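Local coordinates for biotin protein ligase-like protein of unknown function (Silicibacter sp., PDB 3BFM), which is of unknown function but belongs to the biotin/lipoate protein ligase family and binds calcium in the crystal, with ligase-like activity remaining only a possibility, at residues 25-30 with 39-44; 47-52 with 157-162; 123-128 with 161-166; 111-114 with 119-122; 53-58 with 169-174. All blocks are in the same frame, centred on the assembly; numbering follows the deposited sequence.

In the fold
Four of the five contacts are buried and one lies at the surface, and their chemistry follows that division. Contacts 1, 2, 3 and 5 lay helices on the central mixed sheet through apolar side chains, whereas contact 4, in the loop between strands 102-111 and 123-130, relies on hydrogen bonds and an indole face. Helix 156-175 serves contacts 2, 3 and 5; strand 48-55 supplies contacts 2 and 5, and its neighbours 39-44 and 123-130 supply contacts 1 and 3. Contact 1, with helix 23-32, adds a metal site at its margin. The strands join the contacts directly: Val41 O lies 2.8 Å from Ala52 N, a probable hydrogen bond.

Contact 1 (25-30 with 39-44); sequences DLACQK and LVVYEL. With CA (calcium ion), chain B.
Next to the packing of Leu26 on Val41, the flat group is the carboxylate of Glu43, with its oxygen edge turned to a calcium ion lying in its plane. It chelates the metal with both oxygens, OE2 at 2.4 Å and OE1 at 2.5 Å from the calcium, and this two-point grip fixes the rotation of the group. Three waters, with Gln21 O and Asp22 OD1 from just before the helix, complete the site. Back along the strand the contact is apolar. Val41 offers both methyls: CG1 meets Leu26 CD2 at 3.8 Å, the two side chains crossing at about a right angle, while CG2 rests 3.9 Å from Ala27 CB. Val41 can divide its branches in this way because CG1 stands anti to the backbone N (chi1 -174°), leaving CG2 beside that nitrogen. One turn on, the aliphatic part of Lys30 takes over, its CD lying 3.9 Å from Leu39 CD2; its NZ continues to a salt bridge with Glu15 of strand 13-16. The short helix and strand axes run nearly antiparallel, at 152° and 8.5 Å apart. This is the packing of a beta-alpha-beta unit, in which helix 23-32 connects the parallel strands 13-16 and 39-44 and covers them.

Contact 2 (47-52 with 157-162); sequences DVLRAA and PRLLES
Leu49 opens the contact from the strand, laying its two methyls against successive helix residues. CD2 reaches Leu159 CD2 at 4.3 Å, and CD1 stands at the same 4.3 Å from Leu160 CB; two conformers of Leu49 were modelled, and these distances belong to one. Arg50 leaves the strand away from the helix, and its NH2 makes a salt bridge with Glu43 OE1, a calcium ligand. The alternation illustrates how an inner strand serves two layers in an alpha/beta domain such as that of the biotin/lipoate ligase family: helix 156-175 packs along one face of the mixed sheet, its short axis 25° from that of the strand and 9.9 Å away. Ala51 returns to the helix side. Its CB meets Leu160 CD1 at 3.4 Å, closer than carbon atoms usually come, so the packing here is tight. Leu160 brings CD1 there with CG anti to the backbone N (chi1 176°). On the far side of this helical turn Arg158 grips Glu161 side-on, NE to OE1 at 2.7 Å and NH2 to OE2 at 2.9 Å. The carboxylate oxygens lie close to the guanidinium plane, but the nitrogens meet them from above the carboxylate plane; Glu161 OE2 also accepts from Thr7 N.

Contact 3 (123-128 with 161-166); sequences LVVGLD and ESWARH
Leu127 and Trp163 form the main apolar interaction, a CH-pi contact in which an aliphatic carbon sits over an aromatic face. Leu127 CB lies 4.0 Å from the centroid of the six-membered ring of Trp163 and 19° off its normal, with CH2 its nearest ring atom at 3.8 Å. The leucine and the indole slide past each other in opposite directions, which carries Leu127 CD2 back over the same ring system to within 4.1 Å of Trp163 CD2, toward the rim. Trp163 spans the gap between helix and strand because its CG is anti to the backbone N (chi1 -180°), sending the indole outward from the helix. Weaker van der Waals contact comes from Val125: its CG1 stands 4.3 Å from Trp163 CZ2, while its carbonyl oxygen lies at the ring edge, near the plane and 4.0 Å from CH2. The polar interactions hold the helix itself or reach helix 67-82. Ser162 O accepts both His166 N and His166 ND1, from opposite faces of its carbonyl plane, the imidazole bond measuring 3.1 Å. The buried indole N-H is satisfied by Cys71 O of helix 67-82. Trp163 thus fills the layer between helices 156-175 and 67-82 and the sheet, also touching Ala51 and Leu53 on strand 48-55 and Leu107 on strand 102-111.

Contact 4 (111-114 with 119-122); sequences ASTD and QPDW
Ser112 is pressed against Trp122 in the tight part of this contact. Its CB lies over the five-membered ring, 3.5 Å from the centroid and 18° off the normal, and comes within 3.3 Å of Trp122 NE1. The backbone follows the same face: Ser112 N stands above the indole, and Ala111 C lies over it toward the rim. Trp122 folds back in this way because its CG sits between the backbone N and the carbonyl carbon (chi1 59°). Two hydrogen bonds reinforce this CH-pi contact. Ser112 N donates to Trp122 O at 3.1 Å, tilted 23° from the carbonyl plane, and Ser112 OG accepts from Asp121 N at 2.7 Å, joining the side chain of one arm to the backbone of the other. Looser apolar contacts lie on the inner side, toward Leu61 of helix 61-64: Thr113 CG2 touches Pro120 CB at 3.7 Å, and Ala111 CB stands 4.3 Å from that same CB. The solvent side is that of Asp121, whose exposed side chain, unlike its bonded backbone N, adds little beyond its CB near the serine hydroxyl. Trp122 NE1 is hydrogen-bonded to Glu32 OE1, and the ring leans on Cys28 and Ala31, so that helix 23-32 borders it too. Here is the base of a beta-hairpin connection: strands 102-111 and 123-130 are antiparallel neighbours, and these bonds draw together the two ends of their loop.

Contact 5 (53-58 with 169-174); sequences LVLAPE and HWINRW
Ile171 meets Leu55 where the C-terminal half of helix 156-175 passes over the end of strand 48-55, a helix-on-sheet packing in the alpha/beta domain of the biotin/lipoate ligase family. The two side chains reach toward each other tip to tip, Ile171 CD1 and Leu55 CD2 standing 3.9 Å apart. Ile171 CG1 and Leu55 CG both stand anti to their carbonyl carbons (chi1 -72° and -53°), and the approach between Ile171 and the strand itself rests on those methyl ends. The pair also lies at the dimer interface: Pro10 of the second subunit packs on Ile171, and Leu11 of that subunit packs on Leu55. One residue on, Asn172 likewise receives Pro10 of the second subunit. Trp174, a turn after Ile171, bridges to the loop that follows the strand. Its CG is anti to the backbone N (chi1 173°), which carries the six-membered ring across to Pro57. The other surroundings of this indole include Met67 on helix 67-82 and Ile182 on helix 179-189, so the residue joins several elements at the end of the sheet. Against the proline it uses two neighbouring ring carbons: CZ3 lies 3.8 Å from Pro57 CB, and CH2 comes to 3.5 Å from that same CB.

Contact 1 (25-30 with 39-44)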
# COMPACT_ATOMS: atom_id res chain seq x y z
N ASP A 25 -4.81 -15.56 -13.29
CA ASP A 25 -6.26 -15.63 -13.59
C ASP A 25 -7.11 -15.11 -12.45
O ASP A 25 -8.00 -14.27 -12.66
CB ASP A 25 -6.67 -17.05 -13.91
CG ASP A 25 -8.15 -17.16 -14.31
OD1 ASP A 25 -8.43 -16.98 -15.51
OD2 ASP A 25 -9.01 -17.41 -13.43
N LEU A 26 -6.83 -15.60 -11.23
CA LEU A 26 -7.61 -15.22 -10.05
C LEU A 26 -7.48 -13.72 -9.74
O LEU A 26 -8.47 -13.05 -9.41
CB LEU A 26 -7.17 -16.04 -8.83
CG LEU A 26 -8.01 -15.78 -7.55
CD1 LEU A 26 -9.49 -16.01 -7.86
CD2 LEU A 26 -7.50 -16.60 -6.36
N ALA A 27 -6.26 -13.21 -9.79
CA ALA A 27 -6.08 -11.78 -9.56
C ALA A 27 -6.89 -10.94 -10.55
O ALA A 27 -7.49 -9.93 -10.16
CB ALA A 27 -4.62 -11.42 -9.64
N CYS A 28 -6.90 -11.33 -11.82
CA CYS A 28 -7.69 -10.64 -12.84
C CYS A 28 -9.17 -10.76 -12.58
O CYS A 28 -9.92 -9.79 -12.72
CB CYS A 28 -7.40 -11.22 -14.23
SG CYS A 28 -5.80 -10.79 -14.90
N GLN A 29 -9.61 -11.93 -12.15
CA GLN A 29 -11.01 -12.16 -11.81
C GLN A 29 -11.42 -11.28 -10.64
O GLN A 29 -12.43 -10.59 -10.69
CB GLN A 29 -11.26 -13.64 -11.47
CG GLN A 29 -12.72 -14.00 -11.30
N LYS A 30 -10.60 -11.29 -9.59
CA LYS A 30 -10.89 -10.46 -8.43
C LYS A 30 -10.87 -8.96 -8.77
O LYS A 30 -11.70 -8.17 -8.28
CB LYS A 30 -9.96 -10.80 -7.28
CG LYS A 30 -10.27 -12.16 -6.68
CD LYS A 30 -9.58 -12.38 -5.36
CE LYS A 30 -10.18 -13.60 -4.64
NZ LYS A 30 -10.26 -13.37 -3.17
N LEU A 39 -3.52 -6.40 -3.50
CA LEU A 39 -3.63 -7.86 -3.46
C LEU A 39 -2.48 -8.53 -4.19
O LEU A 39 -2.18 -8.17 -5.35
CB LEU A 39 -4.92 -8.32 -4.09
CG LEU A 39 -5.21 -9.81 -4.13
CD1 LEU A 39 -5.43 -10.36 -2.71
CD2 LEU A 39 -6.43 -10.09 -5.03
N VAL A 40 -1.90 -9.51 -3.52
CA VAL A 40 -0.89 -10.40 -4.05
C VAL A 40 -1.43 -11.82 -3.94
O VAL A 40 -1.49 -12.38 -2.87
CB VAL A 40 0.48 -10.31 -3.32
CG1 VAL A 40 1.50 -11.28 -3.94
CG2 VAL A 40 1.00 -8.89 -3.29
N VAL A 41 -1.84 -12.38 -5.06
CA VAL A 41 -2.26 -13.78 -5.11
C VAL A 41 -1.06 -14.63 -5.45
O VAL A 41 -0.30 -14.28 -6.34
CB VAL A 41 -3.33 -14.00 -6.19
CG1 VAL A 41 -3.87 -15.46 -6.10
CG2 VAL A 41 -4.46 -12.98 -6.04
N TYR A 42 -0.87 -15.73 -4.73
CA TYR A 42 0.29 -16.56 -4.97
C TYR A 42 -0.05 -18.04 -4.88
O TYR A 42 -1.09 -18.45 -4.32
CB TYR A 42 1.43 -16.18 -4.02
CG TYR A 42 1.11 -16.46 -2.56
CD1 TYR A 42 1.40 -17.68 -2.01
CD2 TYR A 42 0.55 -15.49 -1.75
CE1 TYR A 42 1.12 -17.96 -0.71
CE2 TYR A 42 0.27 -15.75 -0.40
CZ TYR A 42 0.56 -16.97 0.10
OH TYR A 42 0.26 -17.27 1.43
N GLU A 43 0.82 -18.85 -5.46
CA GLU A 43 0.67 -20.30 -5.44
C GLU A 43 2.07 -20.86 -5.52
O GLU A 43 2.76 -20.61 -6.51
CB GLU A 43 -0.19 -20.77 -6.62
CG GLU A 43 -0.53 -22.22 -6.58
CD GLU A 43 -1.69 -22.62 -7.47
OE1 GLU A 43 -2.08 -21.93 -8.46
OE2 GLU A 43 -2.22 -23.72 -7.24
N LEU A 44 2.50 -21.54 -4.45
CA LEU A 44 3.83 -22.13 -4.37
C LEU A 44 3.74 -23.65 -4.43
O LEU A 44 2.95 -24.28 -3.68
CB LEU A 44 4.55 -21.72 -3.07
CG LEU A 44 5.40 -20.45 -3.03
CD1 LEU A 44 4.51 -19.21 -2.87
CD2 LEU A 44 6.41 -20.51 -1.90
CA CA B . -3.76 -23.63 -9.05
O HOH W 1 -5.04 -24.43 -7.22
O HOH W 2 -5.56 -24.85 -10.19
O HOH W 3 -2.40 -25.34 -9.98

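Contact 2 (47-52 with 157-162)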
# COMPACT_ATOMS: atom_id res chain seq x y z
N ASP A 47 8.04 -27.15 -7.45
CA ASP A 47 8.66 -26.99 -8.77
C ASP A 47 8.40 -25.64 -9.46
O ASP A 47 8.99 -25.35 -10.50
CB ASP A 47 8.14 -28.07 -9.71
CG ASP A 47 8.66 -29.43 -9.37
OD1 ASP A 47 9.38 -29.58 -8.35
OD2 ASP A 47 8.25 -30.34 -10.10
N VAL A 48 7.50 -24.84 -8.90
CA VAL A 48 7.11 -23.59 -9.56
C VAL A 48 6.64 -22.58 -8.53
O VAL A 48 6.13 -22.94 -7.46
CB VAL A 48 6.01 -23.82 -10.63
CG1 VAL A 48 4.83 -24.54 -10.01
CG2 VAL A 48 5.55 -22.47 -11.30
N LEU A 49 6.90 -21.32 -8.85
CA LEU A 49 6.37 -20.18 -8.08
C LEU A 49 5.48 -19.34 -8.98
O LEU A 49 5.90 -18.94 -10.05
CB LEU A 49 7.49 -19.31 -7.48
CG LEU A 49 7.13 -17.96 -6.81
CD1 LEU A 49 6.22 -18.19 -5.59
CD2 LEU A 49 8.37 -17.18 -6.40
N ARG A 50 4.24 -19.08 -8.56
CA ARG A 50 3.39 -18.16 -9.32
C ARG A 50 2.89 -17.11 -8.38
O ARG A 50 2.65 -17.41 -7.20
CB ARG A 50 2.23 -18.86 -10.03
CG ARG A 50 2.72 -19.77 -11.15
CD ARG A 50 1.59 -20.61 -11.71
NE ARG A 50 1.39 -21.77 -10.86
CZ ARG A 50 0.36 -22.60 -10.94
NH1 ARG A 50 -0.62 -22.41 -11.82
NH2 ARG A 50 0.29 -23.63 -10.12
N ALA A 51 2.76 -15.88 -8.88
CA ALA A 51 2.22 -14.81 -8.11
C ALA A 51 1.68 -13.75 -9.00
O ALA A 51 2.01 -13.68 -10.20
CB ALA A 51 3.26 -14.28 -7.10
N ALA A 52 0.79 -12.93 -8.48
CA ALA A 52 0.19 -11.86 -9.31
C ALA A 52 -0.17 -10.71 -8.37
O ALA A 52 -0.66 -10.95 -7.28
CB ALA A 52 -1.03 -12.34 -10.14
N PRO A 157 9.38 -18.80 -0.73
CA PRO A 157 8.66 -17.80 0.06
C PRO A 157 9.42 -16.49 0.21
O PRO A 157 8.83 -15.42 0.17
CB PRO A 157 8.51 -18.46 1.44
CG PRO A 157 8.73 -19.90 1.24
CD PRO A 157 9.59 -20.06 0.02
N ARG A 158 10.72 -16.56 0.46
CA ARG A 158 11.53 -15.34 0.64
C ARG A 158 11.64 -14.55 -0.64
O ARG A 158 11.64 -13.33 -0.62
CB ARG A 158 12.92 -15.68 1.16
CG ARG A 158 12.95 -16.46 2.50
CD ARG A 158 12.45 -15.65 3.68
NE ARG A 158 11.00 -15.61 3.83
CZ ARG A 158 10.26 -16.60 4.33
NH1 ARG A 158 10.80 -17.76 4.68
NH2 ARG A 158 8.95 -16.44 4.43
N LEU A 159 11.78 -15.25 -1.76
CA LEU A 159 11.81 -14.61 -3.10
C LEU A 159 10.49 -13.87 -3.44
O LEU A 159 10.49 -12.74 -3.94
CB LEU A 159 12.17 -15.64 -4.16
CG LEU A 159 12.30 -15.09 -5.59
CD1 LEU A 159 13.35 -13.99 -5.75
CD2 LEU A 159 12.58 -16.22 -6.62
N LEU A 160 9.37 -14.52 -3.16
CA LEU A 160 8.06 -13.89 -3.27
C LEU A 160 7.93 -12.62 -2.45
O LEU A 160 7.49 -11.59 -2.97
CB LEU A 160 6.98 -14.89 -2.90
CG LEU A 160 5.54 -14.40 -2.86
CD1 LEU A 160 5.10 -13.82 -4.23
CD2 LEU A 160 4.66 -15.58 -2.43
N GLU A 161 8.30 -12.68 -1.17
CA GLU A 161 8.27 -11.52 -0.30
C GLU A 161 9.13 -10.41 -0.85
O GLU A 161 8.74 -9.25 -0.84
CB GLU A 161 8.83 -11.90 1.09
CG GLU A 161 7.91 -12.79 1.86
CD GLU A 161 8.54 -13.33 3.14
OE1 GLU A 161 9.79 -13.25 3.30
OE2 GLU A 161 7.77 -13.80 4.01
N SER A 162 10.31 -10.79 -1.32
CA SER A 162 11.27 -9.83 -1.83
C SER A 162 10.79 -9.18 -3.14
O SER A 162 10.98 -7.99 -3.35
CB SER A 162 12.62 -10.50 -2.02
OG SER A 162 13.60 -9.52 -2.24

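Contact 3 (123-128 with 161-166)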
# COMPACT_ATOMS: atom_id res chain seq x y z
N LEU A 123 -5.03 -3.16 -13.35
CA LEU A 123 -3.97 -3.81 -14.06
C LEU A 123 -3.41 -4.91 -13.16
O LEU A 123 -3.33 -4.73 -11.96
CB LEU A 123 -2.92 -2.77 -14.38
CG LEU A 123 -1.86 -3.12 -15.41
CD1 LEU A 123 -1.54 -1.92 -16.33
CD2 LEU A 123 -0.59 -3.65 -14.72
N VAL A 124 -3.05 -6.04 -13.75
CA VAL A 124 -2.44 -7.14 -12.98
C VAL A 124 -1.14 -7.53 -13.64
O VAL A 124 -1.08 -7.66 -14.86
CB VAL A 124 -3.37 -8.39 -12.95
CG1 VAL A 124 -2.65 -9.63 -12.41
CG2 VAL A 124 -4.65 -8.08 -12.15
N VAL A 125 -0.10 -7.69 -12.82
CA VAL A 125 1.17 -8.26 -13.28
C VAL A 125 1.40 -9.60 -12.64
O VAL A 125 1.34 -9.73 -11.42
CB VAL A 125 2.35 -7.31 -12.97
CG1 VAL A 125 3.67 -7.99 -13.32
CG2 VAL A 125 2.15 -6.05 -13.72
N GLY A 126 1.69 -10.61 -13.44
CA GLY A 126 1.88 -11.95 -12.92
C GLY A 126 3.28 -12.45 -13.17
O GLY A 126 3.87 -12.14 -14.21
N LEU A 127 3.80 -13.20 -12.20
CA LEU A 127 5.09 -13.84 -12.29
C LEU A 127 4.85 -15.36 -12.37
O LEU A 127 4.04 -15.91 -11.61
CB LEU A 127 5.91 -13.48 -11.02
CG LEU A 127 7.23 -14.23 -10.86
CD1 LEU A 127 8.19 -13.88 -12.03
CD2 LEU A 127 7.91 -13.97 -9.48
N ASP A 128 5.50 -16.02 -13.34
CA ASP A 128 5.57 -17.47 -13.37
C ASP A 128 7.07 -17.85 -13.41
O ASP A 128 7.79 -17.42 -14.30
CB ASP A 128 4.85 -18.03 -14.58
CG ASP A 128 3.32 -17.98 -14.44
OD1 ASP A 128 2.72 -16.88 -14.43
OD2 ASP A 128 2.70 -19.07 -14.38
N GLU A 161 8.30 -12.68 -1.17
CA GLU A 161 8.27 -11.52 -0.30
C GLU A 161 9.13 -10.41 -0.85
O GLU A 161 8.74 -9.25 -0.84
CB GLU A 161 8.83 -11.90 1.09
CG GLU A 161 7.91 -12.79 1.86
CD GLU A 161 8.54 -13.33 3.14
OE1 GLU A 161 9.79 -13.25 3.30
OE2 GLU A 161 7.77 -13.80 4.01
N SER A 162 10.31 -10.79 -1.32
CA SER A 162 11.27 -9.83 -1.83
C SER A 162 10.79 -9.18 -3.14
O SER A 162 10.98 -7.99 -3.35
CB SER A 162 12.62 -10.50 -2.02
OG SER A 162 13.60 -9.52 -2.24
N TRP A 163 10.15 -9.97 -3.99
CA TRP A 163 9.63 -9.43 -5.25
C TRP A 163 8.60 -8.33 -4.88
O TRP A 163 8.66 -7.18 -5.35
CB TRP A 163 9.01 -10.51 -6.10
CG TRP A 163 8.46 -10.00 -7.41
CD1 TRP A 163 9.14 -9.28 -8.38
CD2 TRP A 163 7.14 -10.21 -7.92
NE1 TRP A 163 8.32 -9.04 -9.43
CE2 TRP A 163 7.08 -9.59 -9.18
CE3 TRP A 163 6.01 -10.84 -7.41
CZ2 TRP A 163 5.91 -9.56 -9.95
CZ3 TRP A 163 4.83 -10.82 -8.17
CH2 TRP A 163 4.80 -10.21 -9.43
N ALA A 164 7.65 -8.70 -4.03
CA ALA A 164 6.63 -7.74 -3.60
C ALA A 164 7.23 -6.44 -3.06
O ALA A 164 6.80 -5.34 -3.46
CB ALA A 164 5.66 -8.37 -2.60
N ARG A 165 8.21 -6.55 -2.17
CA ARG A 165 8.86 -5.40 -1.59
C ARG A 165 9.59 -4.56 -2.62
O ARG A 165 9.43 -3.32 -2.66
CB ARG A 165 9.87 -5.78 -0.50
CG ARG A 165 9.32 -5.91 0.86
CD ARG A 165 10.42 -5.86 1.92
NE ARG A 165 11.57 -6.72 1.59
CZ ARG A 165 11.63 -8.05 1.76
NH1 ARG A 165 10.60 -8.74 2.26
NH2 ARG A 165 12.73 -8.71 1.42
N HIS A 166 10.38 -5.19 -3.48
CA HIS A 166 11.07 -4.39 -4.48
C HIS A 166 10.15 -3.79 -5.57
O HIS A 166 10.36 -2.68 -6.01
CB HIS A 166 12.19 -5.19 -5.14
CG HIS A 166 13.40 -5.35 -4.29
ND1 HIS A 166 13.60 -6.43 -3.48
CD2 HIS A 166 14.48 -4.55 -4.14
CE1 HIS A 166 14.75 -6.29 -2.84
NE2 HIS A 166 15.30 -5.16 -3.23

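Contact 4 (111-114 with 119-122)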
# COMPACT_ATOMS: atom_id res chain seq x y z
N ALA A 111 -4.98 -5.94 -18.31
CA ALA A 111 -5.68 -4.79 -17.80
C ALA A 111 -7.17 -4.76 -18.21
O ALA A 111 -7.61 -5.56 -19.03
CB ALA A 111 -4.95 -3.50 -18.25
N SER A 112 -7.89 -3.80 -17.65
CA SER A 112 -9.36 -3.75 -17.71
C SER A 112 -9.80 -3.26 -19.05
O SER A 112 -10.97 -3.43 -19.40
CB SER A 112 -9.92 -2.82 -16.63
OG SER A 112 -9.62 -1.44 -16.88
N THR A 113 -8.87 -2.70 -19.82
CA THR A 113 -9.13 -2.10 -21.12
C THR A 113 -7.97 -2.44 -22.05
O THR A 113 -6.87 -2.80 -21.60
CB THR A 113 -9.20 -0.55 -20.99
OG1 THR A 113 -9.48 0.05 -22.27
CG2 THR A 113 -7.88 -0.01 -20.51
N ASP A 114 -8.22 -2.35 -23.36
CA ASP A 114 -7.15 -2.38 -24.35
C ASP A 114 -7.04 -1.09 -25.17
O ASP A 114 -6.26 -1.02 -26.11
CB ASP A 114 -7.31 -3.59 -25.28
CG ASP A 114 -8.56 -3.54 -26.11
OD1 ASP A 114 -9.52 -2.80 -25.78
OD2 ASP A 114 -8.61 -4.27 -27.12
N GLN A 119 -7.91 5.23 -19.11
CA GLN A 119 -7.33 4.89 -17.83
C GLN A 119 -7.96 3.57 -17.39
O GLN A 119 -9.17 3.47 -17.33
CB GLN A 119 -7.58 5.98 -16.81
CG GLN A 119 -7.11 5.63 -15.42
CD GLN A 119 -7.35 6.74 -14.47
OE1 GLN A 119 -7.00 7.88 -14.74
NE2 GLN A 119 -7.94 6.43 -13.33
N PRO A 120 -7.13 2.55 -17.10
CA PRO A 120 -7.78 1.29 -16.75
C PRO A 120 -8.33 1.28 -15.32
O PRO A 120 -7.81 1.97 -14.45
CB PRO A 120 -6.66 0.23 -16.98
CG PRO A 120 -5.39 0.95 -17.09
CD PRO A 120 -5.65 2.45 -17.10
N ASP A 121 -9.37 0.49 -15.07
CA ASP A 121 -9.88 0.34 -13.70
C ASP A 121 -8.91 -0.50 -12.91
O ASP A 121 -8.91 -0.46 -11.69
CB ASP A 121 -11.22 -0.35 -13.70
CG ASP A 121 -12.34 0.47 -14.36
OD1 ASP A 121 -12.22 1.70 -14.48
OD2 ASP A 121 -13.35 -0.16 -14.76
N TRP A 122 -8.15 -1.33 -13.61
CA TRP A 122 -7.19 -2.23 -12.96
C TRP A 122 -6.15 -2.72 -13.92
O TRP A 122 -6.37 -2.77 -15.13
CB TRP A 122 -7.88 -3.42 -12.29
CG TRP A 122 -8.68 -4.26 -13.20
CD1 TRP A 122 -10.05 -4.20 -13.38
CD2 TRP A 122 -8.22 -5.35 -14.03
NE1 TRP A 122 -10.44 -5.14 -14.27
CE2 TRP A 122 -9.36 -5.86 -14.70
CE3 TRP A 122 -6.97 -5.91 -14.31
CZ2 TRP A 122 -9.28 -6.90 -15.59
CZ3 TRP A 122 -6.90 -6.97 -15.19
CH2 TRP A 122 -8.05 -7.44 -15.83

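Contact 5 (53-58 with 169-174)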
# COMPACT_ATOMS: atom_id res chain seq x y z
N LEU A 53 0.07 -9.50 -8.86
CA LEU A 53 -0.21 -8.23 -8.16
C LEU A 53 -1.31 -7.46 -8.86
O LEU A 53 -1.24 -7.27 -10.10
CB LEU A 53 0.98 -7.30 -8.21
CG LEU A 53 2.38 -7.85 -8.02
CD1 LEU A 53 3.33 -6.68 -8.17
CD2 LEU A 53 2.50 -8.49 -6.64
N VAL A 54 -2.29 -6.99 -8.08
CA VAL A 54 -3.35 -6.09 -8.58
C VAL A 54 -2.90 -4.65 -8.30
O VAL A 54 -2.54 -4.31 -7.15
CB VAL A 54 -4.72 -6.34 -7.91
CG1 VAL A 54 -5.73 -5.26 -8.34
CG2 VAL A 54 -5.21 -7.80 -8.21
N LEU A 55 -2.91 -3.86 -9.37
CA LEU A 55 -2.52 -2.45 -9.37
C LEU A 55 -3.64 -1.60 -9.99
O LEU A 55 -4.51 -2.09 -10.72
CB LEU A 55 -1.26 -2.29 -10.20
CG LEU A 55 -0.11 -3.21 -9.79
CD1 LEU A 55 1.08 -3.11 -10.74
CD2 LEU A 55 0.30 -2.83 -8.38
N ALA A 56 -3.61 -0.31 -9.68
CA ALA A 56 -4.54 0.65 -10.27
C ALA A 56 -3.91 2.03 -10.47
O ALA A 56 -4.30 3.00 -9.82
CB ALA A 56 -5.81 0.75 -9.43
N PRO A 57 -2.94 2.15 -11.40
CA PRO A 57 -2.31 3.45 -11.65
C PRO A 57 -3.27 4.40 -12.39
O PRO A 57 -3.96 4.00 -13.32
CB PRO A 57 -1.10 3.11 -12.50
CG PRO A 57 -1.46 1.85 -13.19
CD PRO A 57 -2.44 1.10 -12.30
N GLU A 58 -3.34 5.64 -11.94
CA GLU A 58 -4.32 6.55 -12.50
C GLU A 58 -3.69 7.32 -13.66
O GLU A 58 -3.41 8.51 -13.57
CB GLU A 58 -4.88 7.45 -11.41
CG GLU A 58 -5.76 6.68 -10.46
CD GLU A 58 -5.75 7.27 -9.07
OE1 GLU A 58 -4.83 6.94 -8.29
OE2 GLU A 58 -6.69 8.04 -8.76
N HIS A 169 8.76 -0.69 -4.02
CA HIS A 169 9.74 0.41 -4.03
C HIS A 169 9.71 1.18 -5.38
O HIS A 169 9.57 2.41 -5.41
CB HIS A 169 11.13 -0.14 -3.71
CG HIS A 169 12.23 0.83 -3.93
ND1 HIS A 169 12.58 1.79 -3.00
CD2 HIS A 169 13.06 1.02 -4.99
CE1 HIS A 169 13.57 2.52 -3.47
NE2 HIS A 169 13.89 2.07 -4.67
N TRP A 170 9.77 0.43 -6.48
CA TRP A 170 9.85 1.03 -7.83
C TRP A 170 8.49 1.63 -8.27
O TRP A 170 8.41 2.64 -8.99
CB TRP A 170 10.42 0.02 -8.84
CG TRP A 170 11.86 -0.18 -8.66
CD1 TRP A 170 12.49 -1.28 -8.17
CD2 TRP A 170 12.88 0.78 -8.93
NE1 TRP A 170 13.84 -1.08 -8.15
CE2 TRP A 170 14.11 0.18 -8.61
CE3 TRP A 170 12.88 2.08 -9.44
CZ2 TRP A 170 15.33 0.85 -8.76
CZ3 TRP A 170 14.08 2.74 -9.59
CH2 TRP A 170 15.29 2.13 -9.24
N ILE A 171 7.38 1.03 -7.82
CA ILE A 171 6.08 1.55 -8.18
C ILE A 171 5.95 2.88 -7.49
O ILE A 171 5.49 3.83 -8.08
CB ILE A 171 4.91 0.63 -7.72
CG1 ILE A 171 4.87 -0.64 -8.58
CG2 ILE A 171 3.57 1.39 -7.80
CD1 ILE A 171 4.02 -1.83 -7.96
N ASN A 172 6.40 2.96 -6.23
CA ASN A 172 6.32 4.26 -5.52
C ASN A 172 7.20 5.33 -6.22
O ASN A 172 6.78 6.46 -6.39
CB ASN A 172 6.66 4.15 -4.03
CG ASN A 172 5.55 3.46 -3.23
OD1 ASN A 172 4.39 3.59 -3.56
ND2 ASN A 172 5.92 2.75 -2.17
N ARG A 173 8.37 4.95 -6.70
CA ARG A 173 9.22 5.90 -7.39
C ARG A 173 8.64 6.32 -8.73
O ARG A 173 8.76 7.48 -9.14
CB ARG A 173 10.62 5.33 -7.56
CG ARG A 173 11.28 5.18 -6.20
CD ARG A 173 12.63 4.71 -6.31
NE ARG A 173 13.51 5.79 -6.75
CZ ARG A 173 14.76 5.60 -7.14
NH1 ARG A 173 15.28 4.37 -7.14
NH2 ARG A 173 15.49 6.65 -7.52
N TRP A 174 8.02 5.38 -9.43
CA TRP A 174 7.33 5.69 -10.65
C TRP A 174 6.24 6.74 -10.39
O TRP A 174 6.09 7.72 -11.11
CB TRP A 174 6.73 4.42 -11.24
CG TRP A 174 5.86 4.64 -12.42
CD1 TRP A 174 6.25 4.72 -13.72
CD2 TRP A 174 4.43 4.78 -12.41
NE1 TRP A 174 5.17 4.91 -14.52
CE2 TRP A 174 4.03 4.93 -13.75
CE3 TRP A 174 3.46 4.76 -11.40
CZ2 TRP A 174 2.70 5.10 -14.11
CZ3 TRP A 174 2.13 4.93 -11.76
CH2 TRP A 174 1.77 5.10 -13.11